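Local structure of malonyl-CoA-[acyl-carrier-protein] transacylase (Coxiella burnetii, 3TQE) at residues Ile233-Val238 and Pro258-Thr264; Leu71-Val75 and Tyr100-Cys105; Met136-Leu142 and Ala192-Ile198. The protein probably transfers the malonyl group from malonyl-CoA to the holo acyl carrier protein, an early step of fatty acid synthesis. All coordinates share one frame; numbering follows the deposited sequence.

Contact 1 of 3, residues Ile233-Val238 and Pro258-Thr264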
# COMPACT_ATOMS: atom_id res chain seq x y z
N ILE A 233 8.70 -4.45 6.82
CA ILE A 233 9.24 -5.20 5.71
C ILE A 233 8.97 -4.42 4.44
O ILE A 233 7.83 -4.25 4.04
CB ILE A 233 8.61 -6.60 5.60
CG1 ILE A 233 8.74 -7.38 6.89
CG2 ILE A 233 9.19 -7.37 4.40
CD1 ILE A 233 10.07 -7.47 7.39
N HIS A 234 10.03 -3.97 3.78
CA HIS A 234 9.89 -3.16 2.58
C HIS A 234 9.51 -3.96 1.35
O HIS A 234 9.95 -5.08 1.15
CB HIS A 234 11.19 -2.42 2.32
CG HIS A 234 11.46 -1.37 3.32
ND1 HIS A 234 10.98 -0.08 3.17
CD2 HIS A 234 12.09 -1.41 4.51
CE1 HIS A 234 11.34 0.64 4.23
NE2 HIS A 234 12.02 -0.15 5.05
N ASN A 235 8.74 -3.31 0.51
CA ASN A 235 8.22 -3.91 -0.70
C ASN A 235 9.28 -4.30 -1.68
O ASN A 235 9.08 -5.24 -2.45
CB ASN A 235 7.34 -2.90 -1.43
CG ASN A 235 6.02 -2.63 -0.75
OD1 ASN A 235 5.54 -3.36 0.16
ND2 ASN A 235 5.38 -1.60 -1.25
N VAL A 236 10.34 -3.52 -1.75
CA VAL A 236 11.26 -3.66 -2.85
C VAL A 236 12.18 -4.81 -2.65
O VAL A 236 12.56 -5.48 -3.63
CB VAL A 236 12.03 -2.35 -3.09
CG1 VAL A 236 12.94 -2.03 -1.96
CG2 VAL A 236 12.75 -2.38 -4.40
N ASP A 237 12.51 -5.10 -1.39
CA ASP A 237 13.50 -6.12 -1.08
C ASP A 237 13.09 -7.15 -0.05
O ASP A 237 13.86 -8.08 0.27
CB ASP A 237 14.81 -5.44 -0.69
CG ASP A 237 14.67 -4.47 0.43
OD1 ASP A 237 13.60 -4.40 1.05
OD2 ASP A 237 15.64 -3.69 0.65
N VAL A 238 11.90 -7.01 0.50
CA VAL A 238 11.35 -7.97 1.42
C VAL A 238 12.22 -8.14 2.67
O VAL A 238 12.38 -9.22 3.21
CB VAL A 238 11.07 -9.33 0.76
CG1 VAL A 238 10.05 -10.12 1.56
CG2 VAL A 238 10.57 -9.16 -0.69
N PRO A 258 9.02 -3.75 -8.65
CA PRO A 258 7.76 -4.35 -8.25
C PRO A 258 7.57 -4.43 -6.76
O PRO A 258 8.53 -4.57 -6.01
CB PRO A 258 7.81 -5.76 -8.83
CG PRO A 258 9.13 -5.94 -9.26
CD PRO A 258 9.83 -4.67 -9.45
N VAL A 259 6.31 -4.36 -6.37
CA VAL A 259 5.91 -4.57 -4.99
C VAL A 259 5.86 -6.08 -4.78
O VAL A 259 5.01 -6.78 -5.33
CB VAL A 259 4.55 -3.96 -4.72
CG1 VAL A 259 4.02 -4.30 -3.34
CG2 VAL A 259 4.63 -2.47 -4.91
N ARG A 260 6.74 -6.57 -3.92
CA ARG A 260 6.87 -8.00 -3.71
C ARG A 260 5.97 -8.43 -2.56
O ARG A 260 6.44 -8.86 -1.51
CB ARG A 260 8.33 -8.36 -3.49
CG ARG A 260 9.13 -8.04 -4.72
CD ARG A 260 10.58 -7.99 -4.44
NE ARG A 260 11.12 -9.29 -4.12
CZ ARG A 260 12.40 -9.52 -3.82
NH1 ARG A 260 13.28 -8.53 -3.76
NH2 ARG A 260 12.80 -10.74 -3.57
N TRP A 261 4.68 -8.32 -2.77
CA TRP A 261 3.74 -8.58 -1.70
C TRP A 261 3.66 -10.06 -1.34
O TRP A 261 3.67 -10.42 -0.16
CB TRP A 261 2.38 -8.01 -2.03
CG TRP A 261 1.46 -7.99 -0.89
CD1 TRP A 261 0.37 -8.75 -0.70
CD2 TRP A 261 1.59 -7.17 0.27
NE1 TRP A 261 -0.22 -8.44 0.50
CE2 TRP A 261 0.53 -7.48 1.12
CE3 TRP A 261 2.50 -6.20 0.67
CZ2 TRP A 261 0.35 -6.84 2.35
CZ3 TRP A 261 2.33 -5.59 1.90
CH2 TRP A 261 1.26 -5.90 2.70
N VAL A 262 3.59 -10.92 -2.32
CA VAL A 262 3.47 -12.32 -1.98
C VAL A 262 4.72 -12.78 -1.20
O VAL A 262 4.57 -13.48 -0.20
CB VAL A 262 3.13 -13.20 -3.19
CG1 VAL A 262 4.10 -12.93 -4.31
CG2 VAL A 262 3.05 -14.67 -2.78
N GLU A 263 5.91 -12.33 -1.57
CA GLU A 263 7.09 -12.71 -0.82
C GLU A 263 7.06 -12.12 0.58
O GLU A 263 7.55 -12.74 1.52
CB GLU A 263 8.36 -12.25 -1.54
CG GLU A 263 8.69 -13.07 -2.72
CD GLU A 263 9.72 -12.40 -3.60
OE1 GLU A 263 9.33 -11.45 -4.33
OE2 GLU A 263 10.89 -12.81 -3.54
N THR A 264 6.52 -10.93 0.72
CA THR A 264 6.39 -10.30 2.05
C THR A 264 5.49 -11.14 2.94
O THR A 264 5.85 -11.42 4.09
CB THR A 264 5.83 -8.89 1.93
OG1 THR A 264 6.78 -8.11 1.21
CG2 THR A 264 5.57 -8.29 3.29
O HOH W 1 6.53 -5.35 1.77
O HOH W 2 11.23 -5.25 -6.15

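Contact 2 of 3, residues Leu71-Val75 and Tyr100-Cys105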
# COMPACT_ATOMS: atom_id res chain seq x y z
N LEU A 71 -2.92 7.46 3.50
CA LEU A 71 -1.95 7.49 4.59
C LEU A 71 -2.65 7.91 5.88
O LEU A 71 -2.46 7.32 6.95
CB LEU A 71 -0.80 8.44 4.27
CG LEU A 71 0.15 8.70 5.42
CD1 LEU A 71 0.89 7.43 5.73
CD2 LEU A 71 1.08 9.86 5.11
N THR A 72 -3.48 8.93 5.78
CA THR A 72 -4.17 9.48 6.94
C THR A 72 -5.16 8.47 7.50
O THR A 72 -5.23 8.28 8.70
CB THR A 72 -4.83 10.81 6.57
OG1 THR A 72 -3.83 11.71 6.12
CG2 THR A 72 -5.53 11.43 7.78
N ALA A 73 -5.90 7.81 6.62
CA ALA A 73 -6.86 6.80 7.05
C ALA A 73 -6.15 5.65 7.77
O ALA A 73 -6.58 5.20 8.82
CB ALA A 73 -7.64 6.27 5.88
N ASP A 74 -5.04 5.20 7.19
CA ASP A 74 -4.32 4.08 7.77
C ASP A 74 -3.78 4.48 9.14
O ASP A 74 -3.85 3.70 10.09
CB ASP A 74 -3.15 3.72 6.88
CG ASP A 74 -3.52 3.00 5.57
OD1 ASP A 74 -4.70 2.78 5.25
OD2 ASP A 74 -2.55 2.65 4.84
N VAL A 75 -3.19 5.66 9.25
CA VAL A 75 -2.64 6.10 10.51
C VAL A 75 -3.75 6.33 11.53
O VAL A 75 -3.60 6.01 12.70
CB VAL A 75 -1.82 7.36 10.31
CG1 VAL A 75 -1.48 8.00 11.63
CG2 VAL A 75 -0.56 7.01 9.52
N TYR A 100 4.47 3.82 3.67
CA TYR A 100 4.65 5.06 4.40
C TYR A 100 3.85 5.03 5.66
O TYR A 100 4.29 5.58 6.67
CB TYR A 100 4.25 6.26 3.57
CG TYR A 100 5.21 6.50 2.43
CD1 TYR A 100 6.24 7.40 2.57
CD2 TYR A 100 5.14 5.77 1.24
CE1 TYR A 100 7.15 7.61 1.56
CE2 TYR A 100 6.08 5.94 0.22
CZ TYR A 100 7.06 6.90 0.38
OH TYR A 100 7.98 7.08 -0.61
N ALA A 101 2.64 4.48 5.60
CA ALA A 101 1.86 4.37 6.80
C ALA A 101 2.57 3.48 7.81
O ALA A 101 2.61 3.81 8.98
CB ALA A 101 0.47 3.82 6.50
N ALA A 102 3.13 2.38 7.35
CA ALA A 102 3.86 1.47 8.25
C ALA A 102 5.01 2.22 8.91
O ALA A 102 5.24 2.12 10.10
CB ALA A 102 4.35 0.28 7.48
N LEU A 103 5.73 3.02 8.13
CA LEU A 103 6.83 3.76 8.68
C LEU A 103 6.44 4.84 9.66
O LEU A 103 7.13 5.08 10.64
CB LEU A 103 7.69 4.35 7.58
CG LEU A 103 8.51 3.33 6.80
CD1 LEU A 103 9.03 3.98 5.54
CD2 LEU A 103 9.64 2.74 7.67
N VAL A 104 5.30 5.47 9.43
CA VAL A 104 4.77 6.40 10.41
C VAL A 104 4.40 5.68 11.70
O VAL A 104 4.77 6.09 12.81
CB VAL A 104 3.57 7.20 9.86
CG1 VAL A 104 2.88 7.96 11.01
CG2 VAL A 104 4.01 8.14 8.79
N CYS A 105 3.70 4.57 11.57
CA CYS A 105 3.23 3.85 12.74
C CYS A 105 4.35 3.15 13.50
O CYS A 105 4.26 3.00 14.71
CB CYS A 105 2.14 2.90 12.32
SG CYS A 105 0.69 3.78 11.69

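Contact 3 of 3, residues Met136-Leu142 and Ala192-Ile198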
# COMPACT_ATOMS: atom_id res chain seq x y z
N MSE A 136 -1.75 0.18 -16.31
CA MSE A 136 -1.54 -0.99 -15.49
C MSE A 136 -2.62 -1.97 -15.80
O MSE A 136 -3.72 -1.60 -16.20
CB MSE A 136 -1.57 -0.65 -13.99
CG MSE A 136 -0.54 0.36 -13.59
SE MSE A 136 -0.34 0.62 -11.70
CE MSE A 136 0.76 -0.90 -11.35
N GLY A 137 -2.29 -3.23 -15.61
CA GLY A 137 -3.21 -4.30 -15.89
C GLY A 137 -3.06 -5.45 -14.93
O GLY A 137 -1.97 -5.78 -14.52
N ALA A 138 -4.17 -6.08 -14.62
CA ALA A 138 -4.22 -7.21 -13.72
C ALA A 138 -4.31 -8.48 -14.50
O ALA A 138 -5.12 -8.59 -15.42
CB ALA A 138 -5.42 -7.08 -12.83
N ILE A 139 -3.49 -9.45 -14.11
CA ILE A 139 -3.49 -10.77 -14.72
C ILE A 139 -3.75 -11.77 -13.61
O ILE A 139 -3.02 -11.78 -12.62
CB ILE A 139 -2.18 -11.09 -15.40
CG1 ILE A 139 -1.91 -10.07 -16.51
CG2 ILE A 139 -2.21 -12.49 -15.96
CD1 ILE A 139 -0.57 -10.22 -17.15
N ILE A 140 -4.78 -12.58 -13.78
CA ILE A 140 -5.10 -13.60 -12.80
C ILE A 140 -5.02 -14.94 -13.47
O ILE A 140 -5.61 -15.13 -14.54
CB ILE A 140 -6.49 -13.37 -12.21
CG1 ILE A 140 -6.53 -12.00 -11.53
CG2 ILE A 140 -6.85 -14.50 -11.27
CD1 ILE A 140 -7.78 -11.70 -10.76
N GLY A 141 -4.27 -15.86 -12.87
CA GLY A 141 -4.22 -17.24 -13.33
C GLY A 141 -2.94 -17.72 -13.99
O GLY A 141 -2.87 -18.89 -14.41
N LEU A 142 -1.94 -16.85 -14.09
CA LEU A 142 -0.62 -17.22 -14.58
C LEU A 142 0.40 -16.94 -13.49
O LEU A 142 0.19 -16.06 -12.65
CB LEU A 142 -0.24 -16.39 -15.81
CG LEU A 142 -1.09 -16.57 -17.06
CD1 LEU A 142 -0.57 -15.64 -18.13
CD2 LEU A 142 -1.08 -18.01 -17.55
N ALA A 192 -4.64 -17.01 -19.09
CA ALA A 192 -5.04 -16.23 -17.95
C ALA A 192 -6.54 -16.19 -17.83
O ALA A 192 -7.24 -16.07 -18.84
CB ALA A 192 -4.48 -14.80 -18.06
N LYS A 193 -7.05 -16.31 -16.60
CA LYS A 193 -8.48 -16.23 -16.36
C LYS A 193 -8.97 -14.80 -16.54
O LYS A 193 -10.04 -14.57 -17.13
CB LYS A 193 -8.82 -16.77 -14.97
CG LYS A 193 -8.50 -18.25 -14.83
CD LYS A 193 -8.99 -18.86 -13.53
CE LYS A 193 -9.03 -20.39 -13.63
NZ LYS A 193 -8.85 -21.05 -12.30
N ILE A 194 -8.19 -13.84 -16.06
CA ILE A 194 -8.50 -12.44 -16.21
C ILE A 194 -7.22 -11.76 -16.67
O ILE A 194 -6.15 -12.05 -16.17
CB ILE A 194 -8.94 -11.84 -14.88
CG1 ILE A 194 -10.27 -12.44 -14.45
CG2 ILE A 194 -9.02 -10.31 -14.96
CD1 ILE A 194 -11.42 -12.03 -15.31
N ALA A 195 -7.34 -10.88 -17.66
CA ALA A 195 -6.22 -10.01 -18.05
C ALA A 195 -6.84 -8.72 -18.51
O ALA A 195 -7.36 -8.63 -19.64
CB ALA A 195 -5.37 -10.64 -19.14
N LYS A 196 -6.86 -7.74 -17.62
CA LYS A 196 -7.68 -6.54 -17.80
C LYS A 196 -6.95 -5.31 -17.34
O LYS A 196 -6.24 -5.37 -16.36
CB LYS A 196 -8.96 -6.68 -16.94
CG LYS A 196 -10.06 -5.72 -17.32
CD LYS A 196 -11.41 -6.20 -16.80
CE LYS A 196 -12.56 -5.65 -17.63
NZ LYS A 196 -13.90 -5.99 -17.05
N ARG A 197 -7.15 -4.19 -18.01
CA ARG A 197 -6.64 -2.93 -17.50
C ARG A 197 -7.29 -2.60 -16.16
O ARG A 197 -8.47 -2.87 -15.96
CB ARG A 197 -6.97 -1.79 -18.45
CG ARG A 197 -6.22 -1.83 -19.73
CD ARG A 197 -4.96 -1.05 -19.65
NE ARG A 197 -5.19 0.39 -19.81
CZ ARG A 197 -5.00 1.11 -20.93
NH1 ARG A 197 -4.56 0.58 -22.05
NH2 ARG A 197 -5.25 2.41 -20.92
N ILE A 198 -6.51 -2.03 -15.26
CA ILE A 198 -6.99 -1.47 -14.00
C ILE A 198 -7.23 0.02 -14.28
O ILE A 198 -6.50 0.61 -15.08
CB ILE A 198 -5.90 -1.60 -12.90
CG1 ILE A 198 -5.53 -3.06 -12.68
CG2 ILE A 198 -6.36 -0.99 -11.59
CD1 ILE A 198 -4.33 -3.23 -11.77
O HOH W 3 -4.45 1.34 -16.66

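Contact 1 of 3, residues Ile233-Val238 and Pro258-Thr264
The N-terminal end of helix 261-270, with Arg-260 at its N-cap position, is where loop residues 233-238 dock beside the probable active site. The backbone N of Arg-260 donates to Asn-235 O at 3.1 Å. Its NH1 reaches the next loop carbonyl, Val-236 O, at 3.1 Å, with the oxygen at the guanidinium edge. A bend at chi3 (69°) turns the group back to its own helix, where NE and NH2 grip Glu-263 side-on, each 2.8 Å from its own oxygen, OE1 and OE2 respectively. Both oxygens lie in the guanidinium plane, yet the nitrogens come from above the carboxylate plane. Val-238 CG2 lies over one face of this guanidinium, 3.5 Å from NE, while CG1 packs on the turn at Glu-263 and Thr-264; a branched residue serves both. Thr-264 suits its helical site because OG1 donates to Arg-260 O at 2.8 Å, which Thr-264 N reaches from the opposite face of the carbonyl plane, and methyl CG2 still touches Ile-233 CG2 at 3.9 Å. Water 1 links Ile-233 O with Thr-264 OG1, water 2 Val-236 O with Pro-258 O. Val-259 sets CG1 against the Asn-235 side chain and also touches His-205, a predicted catalytic residue. Glu-263 and Val-236 O fix the arginine in rotation, its charge probably balanced largely by Glu-263. Both direct hydrogen bonds between the segments end on loop carbonyls, Asn-235 O and Val-236 O.

Contact 2 of 3, residues Leu71-Val75 and Tyr100-Cys105
Leu-71 CD1 presses against the backbone of the facing helix, 3.4 Å from Ala-101 CA, a separation tighter than usual for two carbons. Its CG is placed opposite the main-chain N (chi1 171°), which swings the branch across to Ala-101, whose own CB lies 3.7 Å from CD1. Alanine fits here because a single methyl lets the leucine reach the main chain. That methyl also meets Asp-74, with CB and OD2 each 3.6 Å from Ala-101 CB. One turn on, Val-75 makes its nearest approach through CG2, to Val-104 CG1 at 3.9 Å and to Cys-105 SG at 4.1 Å; the two valines meet at about a right angle. The axes of segments 71-75 and 100-105 approach to 9.2 Å, with a crossing angle of -43°. Helix 97-105 begins just after Ser-96, inside the GxSxG sequence of residues 94-98, consistent with the nucleophile elbow of this acyltransferase family, and Asp-74 touches that elbow. Farther out, Phe-12 of strand 9-12 lies against Asp-74, Ala-101 and Cys-105. Val-118 of helix 111-128 backs both Leu-71 and Tyr-100, whose ring leads away from the contact toward Arg-121, Leu-251 and Gln-254.

Contact 3 of 3, residues Met136-Leu142 and Ala192-Ile198
Ile-139 and Ala-192 meet on the buried side of a strand pair, Ile-139 CG2 lying 3.9 Å from Ala-192 CB. Leu-142 CG closes on the same methyl at 4.0 Å, and the small alanine leaves room for both larger chains. Leu-184 and Ala-187 of helix 177-189 and Ile-147 of helix 144-155 cover this face. The other face, bearing Ala-138, Ile-140, Ile-194 and Lys-196, is more open: Ile-194 and the extended Lys-196 are exposed to solvent, although Ile-140 CB and Ile-194 CB still touch at 3.9 Å. Main-chain bonds carry the register: Ala-138 N to Lys-196 O 2.8 Å, Lys-196 N to Ala-138 O 2.9 Å. At the end toward the glycine pocket Ile-198 N donates to Met-136 O, and Arg-197 turns outward to a salt bridge with Asp-181. Selenomethionine Met-136 leads away to Ser-204. Gly-141 takes backbone angles (110°/1°) at which a CB would jam against Ile-140 O and crowd Lys-193 N. Ile-140 O receives Ile-194 N at 3.3 Å and a weak bond from Lys-193 N, short at 2.8 Å but bent to 130° at the hydrogen. Two residues thus face one: a classic beta bulge in the antiparallel edge of the mixed sheet.

How the contacts relate
Following the chain, contact 2 comes first: helix 63-83 meets helix 97-105, with strand 91-94 in the chain between them, closing a loop of 24 residues. Contact 3 then joins strand 134-140 to strand 194-197 across 49 residues that include two further strands and two helices. Contact 1 closes last, bridging helix 244-254. The three loops stand in series, neither nesting nor crossing. Contacts 1 and 2 touch through His-234 and Leu-103, their centres about 17 Å apart. Contacts 1 and 3 reach the mixed sheet at its two outermost strands; contact 1 also joins it to the parallel sheet, through the backbone bonding of Ile-233 with Met-92. Contact 2 flanks the parallel sheet, its centre about 29 Å from that of contact 3.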